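Local coordinates for protein Adhesin/hemolysin (Burkholderia pseudomallei 1026a, PDB 4G6V) that acts as the toxic tRNA-cleaving part of a bacterial contact-dependent growth inhibition system and is held here in complex with its immunity protein CdiI, at residues I64-S69 against V81-V86; K90-D93 against Q99-D102; Y94-Q99 against N129-L134. All coordinates share one frame; numbering follows the deposited sequence.

Contact 1. Residues I64-S69 against V81-V86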
ATOM      1  N   ILE A  64      12.574  -5.050  -1.391  1.00 37.10           N
ATOM      2  CA  ILE A  64      13.291  -5.819  -2.401  1.00 36.29           C
ATOM      3  C   ILE A  64      12.522  -5.754  -3.709  1.00 33.66           C
ATOM      4  O   ILE A  64      13.047  -5.318  -4.733  1.00 36.95           O
ATOM      5  CB  ILE A  64      13.486  -7.329  -2.005  1.00 44.21           C
ATOM      6  CG1 ILE A  64      14.454  -7.479  -0.836  1.00 42.62           C
ATOM      7  CG2 ILE A  64      14.080  -8.120  -3.147  1.00 40.19           C
ATOM      8  CD1 ILE A  64      15.761  -6.793  -1.079  1.00 45.48           C
ATOM      9  N   ARG A  65      11.267  -6.179  -3.677  1.00 35.86           N
ATOM     10  CA  ARG A  65      10.475  -6.259  -4.905  1.00 34.68           C
ATOM     11  C   ARG A  65      10.300  -4.929  -5.648  1.00 33.62           C
ATOM     12  O   ARG A  65      10.146  -4.910  -6.873  1.00 37.91           O
ATOM     13  CB  ARG A  65       9.134  -6.901  -4.612  1.00 32.72           C
ATOM     14  CG  ARG A  65       9.283  -8.296  -4.051  1.00 38.18           C
ATOM     15  CD  ARG A  65       9.412  -9.263  -5.179  1.00 34.35           C
ATOM     16  NE  ARG A  65       9.458 -10.636  -4.707  1.00 45.31           N
ATOM     17  CZ  ARG A  65      10.579 -11.322  -4.526  1.00 45.33           C
ATOM     18  NH1 ARG A  65      11.750 -10.752  -4.776  1.00 36.36           N
ATOM     19  NH2 ARG A  65      10.528 -12.579  -4.094  1.00 40.64           N
ATOM     20  N   GLU A  66      10.332  -3.824  -4.908  1.00 34.38           N
ATOM     21  CA  GLU A  66      10.276  -2.491  -5.503  1.00 33.15           C
ATOM     22  C   GLU A  66      11.578  -2.187  -6.264  1.00 38.48           C
ATOM     23  O   GLU A  66      11.563  -1.749  -7.417  1.00 31.43           O
ATOM     24  CB  GLU A  66      10.034  -1.428  -4.428  1.00 26.25           C
ATOM     25  CG  GLU A  66       9.979  -0.016  -4.976  1.00 37.05           C
ATOM     26  CD  GLU A  66      10.542   1.011  -4.011  1.00 38.64           C
ATOM     27  OE1 GLU A  66      10.166   0.957  -2.826  1.00 30.25           O
ATOM     28  OE2 GLU A  66      11.348   1.877  -4.437  1.00 45.33           O
ATOM     29  N   ASN A  67      12.714  -2.419  -5.622  1.00 33.29           N
ATOM     30  CA  ASN A  67      13.980  -2.228  -6.305  1.00 37.66           C
ATOM     31  C   ASN A  67      14.087  -3.151  -7.514  1.00 35.60           C
ATOM     32  O   ASN A  67      14.622  -2.764  -8.552  1.00 27.53           O
ATOM     33  CB  ASN A  67      15.155  -2.398  -5.341  1.00 25.40           C
ATOM     34  CG  ASN A  67      15.414  -1.134  -4.516  1.00 38.42           C
ATOM     35  OD1 ASN A  67      14.887  -0.056  -4.813  1.00 30.60           O
ATOM     36  ND2 ASN A  67      16.230  -1.263  -3.482  1.00 22.97           N
ATOM     37  N   GLN A  68      13.533  -4.354  -7.383  1.00 29.53           N
ATOM     38  CA  GLN A  68      13.553  -5.313  -8.476  1.00 27.09           C
ATOM     39  C   GLN A  68      12.648  -4.954  -9.657  1.00 37.33           C
ATOM     40  O   GLN A  68      13.017  -5.195 -10.805  1.00 34.91           O
ATOM     41  CB  GLN A  68      13.233  -6.709  -7.972  1.00 22.47           C
ATOM     42  CG  GLN A  68      14.334  -7.295  -7.109  1.00 31.67           C
ATOM     43  CD  GLN A  68      13.958  -8.651  -6.541  1.00 47.35           C
ATOM     44  OE1 GLN A  68      12.804  -8.888  -6.140  1.00 45.00           O
ATOM     45  NE2 GLN A  68      14.925  -9.556  -6.514  1.00 40.30           N
ATOM     46  N   SER A  69      11.466  -4.400  -9.384  1.00 37.90           N
ATOM     47  CA  SER A  69      10.566  -3.983 -10.462  1.00 35.54           C
ATOM     48  C   SER A  69      11.178  -2.888 -11.321  1.00 37.28           C
ATOM     49  O   SER A  69      10.960  -2.851 -12.527  1.00 36.83           O
ATOM     50  CB  SER A  69       9.219  -3.529  -9.915  1.00 32.64           C
ATOM     51  OG  SER A  69       8.399  -4.652  -9.650  1.00 38.87           O
ATOM     52  N   VAL A  81      12.828   6.292 -13.182  1.00 32.96           N
ATOM     53  CA  VAL A  81      13.475   7.021 -12.086  1.00 28.97           C
ATOM     54  C   VAL A  81      12.955   6.606 -10.714  1.00 35.02           C
ATOM     55  O   VAL A  81      11.764   6.753 -10.405  1.00 49.18           O
ATOM     56  CB  VAL A  81      13.312   8.541 -12.221  1.00 35.06           C
ATOM     57  CG1 VAL A  81      14.171   9.280 -11.166  1.00 21.83           C
ATOM     58  CG2 VAL A  81      13.628   8.979 -13.635  1.00 18.89           C
ATOM     59  N   GLN A  82      13.862   6.113  -9.880  1.00 43.68           N
ATOM     60  CA  GLN A  82      13.518   5.653  -8.544  1.00 33.35           C
ATOM     61  C   GLN A  82      13.532   6.800  -7.538  1.00 41.16           C
ATOM     62  O   GLN A  82      14.427   7.653  -7.560  1.00 42.05           O
ATOM     63  CB  GLN A  82      14.485   4.562  -8.092  1.00 37.71           C
ATOM     64  CG  GLN A  82      14.313   3.239  -8.810  1.00 33.70           C
ATOM     65  CD  GLN A  82      14.969   2.107  -8.062  1.00 36.70           C
ATOM     66  OE1 GLN A  82      16.026   1.602  -8.460  1.00 40.46           O
ATOM     67  NE2 GLN A  82      14.346   1.697  -6.964  1.00 34.66           N
ATOM     68  N   ASN A  83      12.537   6.804  -6.652  1.00 38.39           N
ATOM     69  CA  ASN A  83      12.418   7.827  -5.623  1.00 40.63           C
ATOM     70  C   ASN A  83      12.602   9.248  -6.169  1.00 42.96           C
ATOM     71  O   ASN A  83      13.466  10.003  -5.698  1.00 33.88           O
ATOM     72  CB  ASN A  83      13.362   7.527  -4.454  1.00 33.77           C
ATOM     73  CG  ASN A  83      13.161   6.118  -3.895  1.00 42.77           C
ATOM     74  OD1 ASN A  83      12.133   5.825  -3.290  1.00 40.32           O
ATOM     75  ND2 ASN A  83      14.137   5.236  -4.118  1.00 34.77           N
ATOM     76  N   PRO A  84      11.771   9.615  -7.166  1.00 42.54           N
ATOM     77  CA  PRO A  84      11.844  10.941  -7.791  1.00 41.14           C
ATOM     78  C   PRO A  84      11.388  12.046  -6.853  1.00 36.83           C
ATOM     79  O   PRO A  84      10.433  11.837  -6.127  1.00 47.40           O
ATOM     80  CB  PRO A  84      10.852  10.822  -8.955  1.00 40.40           C
ATOM     81  CG  PRO A  84       9.907   9.721  -8.549  1.00 35.77           C
ATOM     82  CD  PRO A  84      10.769   8.747  -7.824  1.00 31.78           C
ATOM     83  N   GLU A  85      12.033  13.206  -6.863  1.00 39.94           N
ATOM     84  CA  GLU A  85      11.422  14.363  -6.207  1.00 52.90           C
ATOM     85  C   GLU A  85      10.096  14.740  -6.911  1.00 49.05           C
ATOM     86  O   GLU A  85      10.026  14.785  -8.138  1.00 39.21           O
ATOM     87  CB  GLU A  85      12.376  15.556  -6.217  1.00 44.04           C
ATOM     88  CG  GLU A  85      13.730  15.273  -5.605  1.00 52.40           C
ATOM     89  CD  GLU A  85      13.705  15.362  -4.092  1.00 88.15           C
ATOM     90  OE1 GLU A  85      14.648  14.835  -3.447  1.00 68.13           O
ATOM     91  OE2 GLU A  85      12.736  15.966  -3.558  1.00 86.10           O
ATOM     92  N   VAL A  86       9.038  14.982  -6.144  1.00 50.89           N
ATOM     93  CA  VAL A  86       7.806  15.541  -6.717  1.00 46.46           C
ATOM     94  C   VAL A  86       7.079  16.473  -5.733  1.00 58.34           C
ATOM     95  O   VAL A  86       7.291  16.427  -4.505  1.00 50.19           O
ATOM     96  CB  VAL A  86       6.795  14.459  -7.210  1.00 46.43           C
ATOM     97  CG1 VAL A  86       7.411  13.535  -8.257  1.00 34.30           C
ATOM     98  CG2 VAL A  86       6.241  13.676  -6.026  1.00 60.08           C
TER

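Contact 2. Residues K90-D93 against Q99-D102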
ATOM      1  N   LYS A  90       3.618  13.685  -0.835  1.00 44.21           N
ATOM      2  CA  LYS A  90       3.803  12.291  -1.172  1.00 37.91           C
ATOM      3  C   LYS A  90       5.120  12.031  -1.930  1.00 44.22           C
ATOM      4  O   LYS A  90       5.610  12.880  -2.681  1.00 48.25           O
ATOM      5  CB  LYS A  90       2.578  11.808  -1.940  1.00 37.59           C
ATOM      6  CG  LYS A  90       2.684  10.429  -2.466  1.00 44.83           C
ATOM      7  CD  LYS A  90       1.323   9.838  -2.757  1.00 54.19           C
ATOM      8  CE  LYS A  90       1.507   8.405  -3.259  1.00 63.84           C
ATOM      9  NZ  LYS A  90       0.274   7.572  -3.208  1.00 56.16           N
ATOM     10  N   ASN A  91       5.711  10.865  -1.679  1.00 50.07           N
ATOM     11  CA  ASN A  91       6.963  10.465  -2.307  1.00 40.28           C
ATOM     12  C   ASN A  91       6.785   9.165  -3.085  1.00 34.55           C
ATOM     13  O   ASN A  91       6.964   8.090  -2.529  1.00 39.62           O
ATOM     14  CB  ASN A  91       8.036  10.284  -1.234  1.00 35.14           C
ATOM     15  CG  ASN A  91       8.391  11.586  -0.545  1.00 42.08           C
ATOM     16  OD1 ASN A  91       8.813  12.552  -1.186  1.00 47.14           O
ATOM     17  ND2 ASN A  91       8.212  11.624   0.764  1.00 43.14           N
ATOM     18  N   PRO A  92       6.432   9.257  -4.374  1.00 34.42           N
ATOM     19  CA  PRO A  92       6.188   8.034  -5.153  1.00 34.42           C
ATOM     20  C   PRO A  92       7.430   7.146  -5.330  1.00 43.41           C
ATOM     21  O   PRO A  92       8.587   7.585  -5.197  1.00 39.38           O
ATOM     22  CB  PRO A  92       5.700   8.557  -6.512  1.00 28.31           C
ATOM     23  CG  PRO A  92       6.106   9.977  -6.555  1.00 32.15           C
ATOM     24  CD  PRO A  92       6.197  10.481  -5.152  1.00 26.57           C
ATOM     25  N   ASP A  93       7.167   5.879  -5.630  1.00 36.18           N
ATOM     26  CA  ASP A  93       8.206   4.889  -5.842  1.00 35.25           C
ATOM     27  C   ASP A  93       9.050   5.192  -7.080  1.00 35.87           C
ATOM     28  O   ASP A  93      10.279   5.286  -7.005  1.00 40.93           O
ATOM     29  CB  ASP A  93       7.573   3.497  -5.976  1.00 37.44           C
ATOM     30  CG  ASP A  93       7.069   2.948  -4.656  1.00 34.78           C
ATOM     31  OD1 ASP A  93       7.481   3.473  -3.593  1.00 37.86           O
ATOM     32  OD2 ASP A  93       6.268   1.984  -4.684  1.00 33.53           O
ATOM     33  N   GLN A  99       5.520   9.365 -16.017  1.00 44.30           N
ATOM     34  CA  GLN A  99       4.352   9.166 -15.130  1.00 41.26           C
ATOM     35  C   GLN A  99       4.705   8.645 -13.726  1.00 40.69           C
ATOM     36  O   GLN A  99       5.392   7.623 -13.600  1.00 39.35           O
ATOM     37  CB  GLN A  99       3.357   8.177 -15.764  1.00 30.86           C
ATOM     38  CG  GLN A  99       2.861   8.554 -17.148  1.00 49.94           C
ATOM     39  CD  GLN A  99       1.936   7.493 -17.745  1.00 68.09           C
ATOM     40  OE1 GLN A  99       2.366   6.376 -18.046  1.00 69.60           O
ATOM     41  NE2 GLN A  99       0.657   7.841 -17.916  1.00 52.87           N
ATOM     42  N   VAL A 100       4.228   9.316 -12.674  1.00 28.39           N
ATOM     43  CA  VAL A 100       4.399   8.763 -11.324  1.00 32.02           C
ATOM     44  C   VAL A 100       3.706   7.396 -11.195  1.00 38.66           C
ATOM     45  O   VAL A 100       2.546   7.225 -11.617  1.00 31.45           O
ATOM     46  CB  VAL A 100       3.976   9.729 -10.173  1.00 36.47           C
ATOM     47  CG1 VAL A 100       4.941  10.928 -10.073  1.00 21.61           C
ATOM     48  CG2 VAL A 100       2.476  10.165 -10.283  1.00 27.34           C
ATOM     49  N   PHE A 101       4.464   6.435 -10.652  1.00 42.91           N
ATOM     50  CA  PHE A 101       4.058   5.035 -10.479  1.00 35.56           C
ATOM     51  C   PHE A 101       4.385   4.545  -9.064  1.00 39.02           C
ATOM     52  O   PHE A 101       5.324   5.033  -8.421  1.00 34.58           O
ATOM     53  CB  PHE A 101       4.812   4.150 -11.467  1.00 32.83           C
ATOM     54  CG  PHE A 101       3.996   3.686 -12.644  1.00 34.45           C
ATOM     55  CD1 PHE A 101       4.037   4.375 -13.844  1.00 34.31           C
ATOM     56  CD2 PHE A 101       3.217   2.535 -12.565  1.00 32.78           C
ATOM     57  CE1 PHE A 101       3.302   3.934 -14.944  1.00 33.07           C
ATOM     58  CE2 PHE A 101       2.474   2.091 -13.661  1.00 33.06           C
ATOM     59  CZ  PHE A 101       2.521   2.790 -14.851  1.00 30.25           C
ATOM     60  N   ASP A 102       3.615   3.576  -8.579  1.00 35.92           N
ATOM     61  CA  ASP A 102       3.911   2.936  -7.302  1.00 35.92           C
ATOM     62  C   ASP A 102       3.981   1.414  -7.463  1.00 37.15           C
ATOM     63  O   ASP A 102       3.263   0.841  -8.290  1.00 37.53           O
ATOM     64  CB  ASP A 102       2.889   3.326  -6.230  1.00 38.77           C
ATOM     65  CG  ASP A 102       3.254   4.625  -5.511  1.00 53.17           C
ATOM     66  OD1 ASP A 102       4.327   5.201  -5.805  1.00 50.58           O
ATOM     67  OD2 ASP A 102       2.464   5.067  -4.644  1.00 54.11           O
TER

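Contact 3. Residues Y94-Q99 against N129-L134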
ATOM      1  N   TYR A  94       8.371   5.327  -8.214  1.00 35.67           N
ATOM      2  CA  TYR A  94       9.028   5.557  -9.488  1.00 35.40           C
ATOM      3  C   TYR A  94       8.455   6.742 -10.247  1.00 41.35           C
ATOM      4  O   TYR A  94       7.417   7.307  -9.870  1.00 37.76           O
ATOM      5  CB  TYR A  94       8.812   4.381 -10.416  1.00 29.87           C
ATOM      6  CG  TYR A  94       8.846   3.033  -9.765  1.00 39.23           C
ATOM      7  CD1 TYR A  94      10.010   2.558  -9.142  1.00 36.83           C
ATOM      8  CD2 TYR A  94       7.738   2.195  -9.826  1.00 34.86           C
ATOM      9  CE1 TYR A  94      10.050   1.319  -8.574  1.00 31.15           C
ATOM     10  CE2 TYR A  94       7.772   0.937  -9.270  1.00 40.72           C
ATOM     11  CZ  TYR A  94       8.935   0.502  -8.638  1.00 31.67           C
ATOM     12  OH  TYR A  94       8.968  -0.745  -8.068  1.00 34.77           O
ATOM     13  N   THR A  95       9.031   6.925 -11.438  1.00 35.42           N
ATOM     14  CA  THR A  95       8.501   7.712 -12.550  1.00 36.98           C
ATOM     15  C   THR A  95       8.767   6.856 -13.808  1.00 31.28           C
ATOM     16  O   THR A  95       9.926   6.553 -14.098  1.00 34.26           O
ATOM     17  CB  THR A  95       9.207   9.067 -12.682  1.00 42.55           C
ATOM     18  OG1 THR A  95      10.606   8.861 -12.908  1.00 42.80           O
ATOM     19  CG2 THR A  95       9.019   9.891 -11.416  1.00 40.10           C
ATOM     20  N   ILE A  96       7.727   6.444 -14.543  1.00 40.48           N
ATOM     21  CA  ILE A  96       7.918   5.518 -15.641  1.00 43.32           C
ATOM     22  C   ILE A  96       7.535   6.232 -16.942  1.00 48.43           C
ATOM     23  O   ILE A  96       6.340   6.523 -17.206  1.00 39.12           O
ATOM     24  CB  ILE A  96       7.141   4.202 -15.423  1.00 36.47           C
ATOM     25  CG1 ILE A  96       7.679   3.473 -14.201  1.00 28.87           C
ATOM     26  CG2 ILE A  96       7.234   3.286 -16.647  1.00 38.53           C
ATOM     27  CD1 ILE A  96       7.075   2.133 -14.003  1.00 34.98           C
ATOM     28  N   ASN A  97       8.563   6.551 -17.731  1.00 47.86           N
ATOM     29  CA  ASN A  97       8.395   7.407 -18.908  1.00 43.24           C
ATOM     30  C   ASN A  97       7.647   8.698 -18.550  1.00 48.24           C
ATOM     31  O   ASN A  97       6.768   9.154 -19.296  1.00 40.35           O
ATOM     32  CB  ASN A  97       7.686   6.653 -20.037  1.00 34.05           C
ATOM     33  CG  ASN A  97       8.455   5.427 -20.474  1.00 44.41           C
ATOM     34  OD1 ASN A  97       9.609   5.246 -20.088  1.00 52.88           O
ATOM     35  ND2 ASN A  97       7.830   4.583 -21.289  1.00 40.78           N
ATOM     36  N   GLY A  98       7.994   9.265 -17.395  1.00 40.16           N
ATOM     37  CA  GLY A  98       7.441  10.534 -16.970  1.00 42.12           C
ATOM     38  C   GLY A  98       6.319  10.434 -15.948  1.00 44.01           C
ATOM     39  O   GLY A  98       6.187  11.325 -15.111  1.00 40.45           O
ATOM     40  N   GLN A  99       5.520   9.365 -16.017  1.00 44.30           N
ATOM     41  CA  GLN A  99       4.352   9.166 -15.130  1.00 41.26           C
ATOM     42  C   GLN A  99       4.705   8.645 -13.726  1.00 40.69           C
ATOM     43  O   GLN A  99       5.392   7.623 -13.600  1.00 39.35           O
ATOM     44  CB  GLN A  99       3.357   8.177 -15.764  1.00 30.86           C
ATOM     45  CG  GLN A  99       2.861   8.554 -17.148  1.00 49.94           C
ATOM     46  CD  GLN A  99       1.936   7.493 -17.745  1.00 68.09           C
ATOM     47  OE1 GLN A  99       2.366   6.376 -18.046  1.00 69.60           O
ATOM     48  NE2 GLN A  99       0.657   7.841 -17.916  1.00 52.87           N
ATOM     49  N   ASN A 129      -1.037   5.283 -10.890  1.00 29.20           N
ATOM     50  CA  ASN A 129      -0.403   4.259 -11.707  1.00 37.29           C
ATOM     51  C   ASN A 129       0.375   3.250 -10.865  1.00 40.66           C
ATOM     52  O   ASN A 129       1.249   3.623 -10.071  1.00 36.06           O
ATOM     53  CB  ASN A 129       0.500   4.916 -12.737  1.00 31.61           C
ATOM     54  CG  ASN A 129      -0.237   5.938 -13.555  1.00 38.52           C
ATOM     55  OD1 ASN A 129      -1.281   5.634 -14.134  1.00 40.67           O
ATOM     56  ND2 ASN A 129       0.270   7.170 -13.579  1.00 31.45           N
ATOM     57  N   ILE A 130       0.046   1.974 -11.047  1.00 37.68           N
ATOM     58  CA  ILE A 130       0.565   0.925 -10.185  1.00 37.79           C
ATOM     59  C   ILE A 130       1.349  -0.115 -10.965  1.00 32.71           C
ATOM     60  O   ILE A 130       0.852  -0.654 -11.962  1.00 34.28           O
ATOM     61  CB  ILE A 130      -0.571   0.148  -9.507  1.00 36.87           C
ATOM     62  CG1 ILE A 130      -1.689   1.074  -9.026  1.00 27.01           C
ATOM     63  CG2 ILE A 130       0.003  -0.726  -8.406  1.00 31.83           C
ATOM     64  CD1 ILE A 130      -1.474   1.662  -7.666  1.00 33.95           C
ATOM     65  N   VAL A 131       2.566  -0.399 -10.509  1.00 28.84           N
ATOM     66  CA  VAL A 131       3.271  -1.603 -10.950  1.00 30.86           C
ATOM     67  C   VAL A 131       2.872  -2.737 -10.013  1.00 37.12           C
ATOM     68  O   VAL A 131       3.039  -2.640  -8.778  1.00 32.33           O
ATOM     69  CB  VAL A 131       4.801  -1.451 -10.922  1.00 32.25           C
ATOM     70  CG1 VAL A 131       5.452  -2.784 -11.216  1.00 34.36           C
ATOM     71  CG2 VAL A 131       5.268  -0.383 -11.903  1.00 28.13           C
ATOM     72  N   VAL A 132       2.298  -3.792 -10.585  1.00 31.83           N
ATOM     73  CA  VAL A 132       1.928  -4.945  -9.785  1.00 29.93           C
ATOM     74  C   VAL A 132       2.859  -6.095 -10.093  1.00 37.02           C
ATOM     75  O   VAL A 132       2.802  -6.662 -11.179  1.00 35.77           O
ATOM     76  CB  VAL A 132       0.522  -5.430 -10.058  1.00 25.97           C
ATOM     77  CG1 VAL A 132       0.246  -6.676  -9.175  1.00 27.63           C
ATOM     78  CG2 VAL A 132      -0.512  -4.309  -9.813  1.00 29.81           C
ATOM     79  N   ASN A 133       3.688  -6.439  -9.112  1.00 35.82           N
ATOM     80  CA  ASN A 133       4.727  -7.451  -9.239  1.00 30.09           C
ATOM     81  C   ASN A 133       4.302  -8.772  -8.619  1.00 39.53           C
ATOM     82  O   ASN A 133       4.185  -8.887  -7.376  1.00 35.91           O
ATOM     83  CB  ASN A 133       5.980  -6.943  -8.547  1.00 29.04           C
ATOM     84  CG  ASN A 133       7.193  -7.769  -8.862  1.00 35.40           C
ATOM     85  OD1 ASN A 133       7.089  -8.945  -9.227  1.00 34.66           O
ATOM     86  ND2 ASN A 133       8.367  -7.163  -8.711  1.00 28.99           N
ATOM     87  N   LEU A 134       4.082  -9.774  -9.470  1.00 38.04           N
ATOM     88  CA  LEU A 134       3.542 -11.061  -9.004  1.00 37.68           C
ATOM     89  C   LEU A 134       4.585 -12.084  -8.492  1.00 41.02           C
ATOM     90  O   LEU A 134       4.287 -13.276  -8.404  1.00 44.28           O
ATOM     91  CB  LEU A 134       2.633 -11.700 -10.067  1.00 31.48           C
ATOM     92  CG  LEU A 134       1.408 -10.888 -10.529  1.00 37.08           C
ATOM     93  CD1 LEU A 134       0.536 -11.705 -11.466  1.00 33.52           C
ATOM     94  CD2 LEU A 134       0.570 -10.381  -9.354  1.00 26.37           C
TER

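Contact 1. Residues I64-S69 against V81-V86
The side-chain amide of Q82 donates to N67 across this contact: NE2 of Q82 lies 2.8 Å from OD1 of N67, with an N-H...O angle of 152°. The acceptor sits almost in the amide plane of Q82, whereas the donor is tilted 26° from the carbonyl plane of N67. The two amide planes are turned 76° against each other, so the groups meet crosswise and not as a flat pair. Beyond CG the Q82 chain is extended, which carries its amide across to the helix. The other end of the N67 amide, ND2, donates to the backbone O of T49, so both halves of this amide are engaged. Beside it, E66 presents OE2 at 3.9 Å from Q82 NE2; that oxygen is hydrogen-bonded to T49 OG1, while OE1 forms a salt bridge with K69 of the CdiI chain. N83 ND2 reaches the carbonyl of K47 and also T49 OG1, tying the loop around T49 to both segments. The contact thus joins helix 57-74 to the strand that follows it in a beta-alpha-beta unit, next to E66, a probable active-site residue of this PDDEXK-clan nuclease.

Contact 2. Residues K90-D93 against Q99-D102
The backbone N of D93 donates to the carboxylate of D102, with D93 N and D102 OD1 2.9 Å apart and an N-H...O angle of 175°. The donor meets OD1 nearly along its C-O bond direction, and this nearly straight bond fixes one oxygen of D102. The other oxygen faces K90: NZ of K90 stands 3.6 Å from OD2 of D102, a long salt bridge. K90 reaches it with CG anti to its own backbone N (chi1 174°) and an extended chain beyond, coming from the opposite direction to D102; its NZ is also hydrogen-bonded to the carbonyl of G125. The side chains of D93 and D102 cross at about a right angle, with their carboxylate planes turned 44° against each other, and OD2 of D93 is 3.9 Å from OD1 of D102. D93 OD2 accepts from the backbone N of N103 and from the N of A2 of the CdiI chain. Both aspartates are probable active-site residues, so the immunity protein reaches the site itself. Outward from the polar centre, P92 lays CB 3.7 Å from OD1 of D102, while its ring CG touches CG1 of V100 at 3.8 Å, the two side chains meeting at a slant. V86 packs on both P92 and V100. The loop 90-93 leads into strand 94-96, which turns back as strand 99-104; on the other side of strand 99-104 runs strand 129-133, to which D102 is bonded through its backbone.

Contact 3. Residues Y94-Q99 against N129-L134
V131 places CG2 anti to its carbonyl carbon and CG1 anti to its backbone N (chi1 173°), and I96 carries its chain with CG1 beside its own backbone N and CD1 extended beyond (chi2 -174°); together these settings bring I96 CD1 to 3.7 Å from V131 CG2. The same methyl of V131 meets the ring of Y94, with CE2 of Y94 3.9 Å from CG2 of V131, approaching the ring obliquely. Both I96 and Y94 cross V131 at about a right angle, and both touch its CG2. At the other end, the methylene CB of Q99 lies 3.9 Å from ND2 of N129, an amide nitrogen that donates to the carbonyl of V100, while OD1 of N129 accepts from the backbone N of K158. A type I' turn from I96 to Q99, with G98 in it, links strands 94-96 and 99-104. F101 of strand 99-104 packs on I96, N129 and V131, and L73 and S69 of helix 57-74 cover I96 and V131. The chemistry is thus mostly apolar: Y94 and I96 meet V131 across the intervening strand 99-104 by van der Waals contact, a fit that rests on side-chain shape.

All three contacts reach the same mixed sheet, their centres 8 to 9 Å apart. Contacts 1 and 2 meet where N83 N lies 2.7 Å from D93 O, a probable hydrogen bond, and where E66 OE1 comes within 3.8 Å of D93 OD1. D93 and D102 face each other in contact 2, and the side chain of E66 is about 8 Å from that of D102, so these three probable active-site residues form one cluster, with the side chain of K121 about 7 Å from that of D102. Contact 3 touches the site through Y94, whose OH makes a probable hydrogen bond of 2.9 Å to the O of E66. Contacts 2 and 3 share Q99 and are joined through D102, whose O lies 2.6 Å from V131 N.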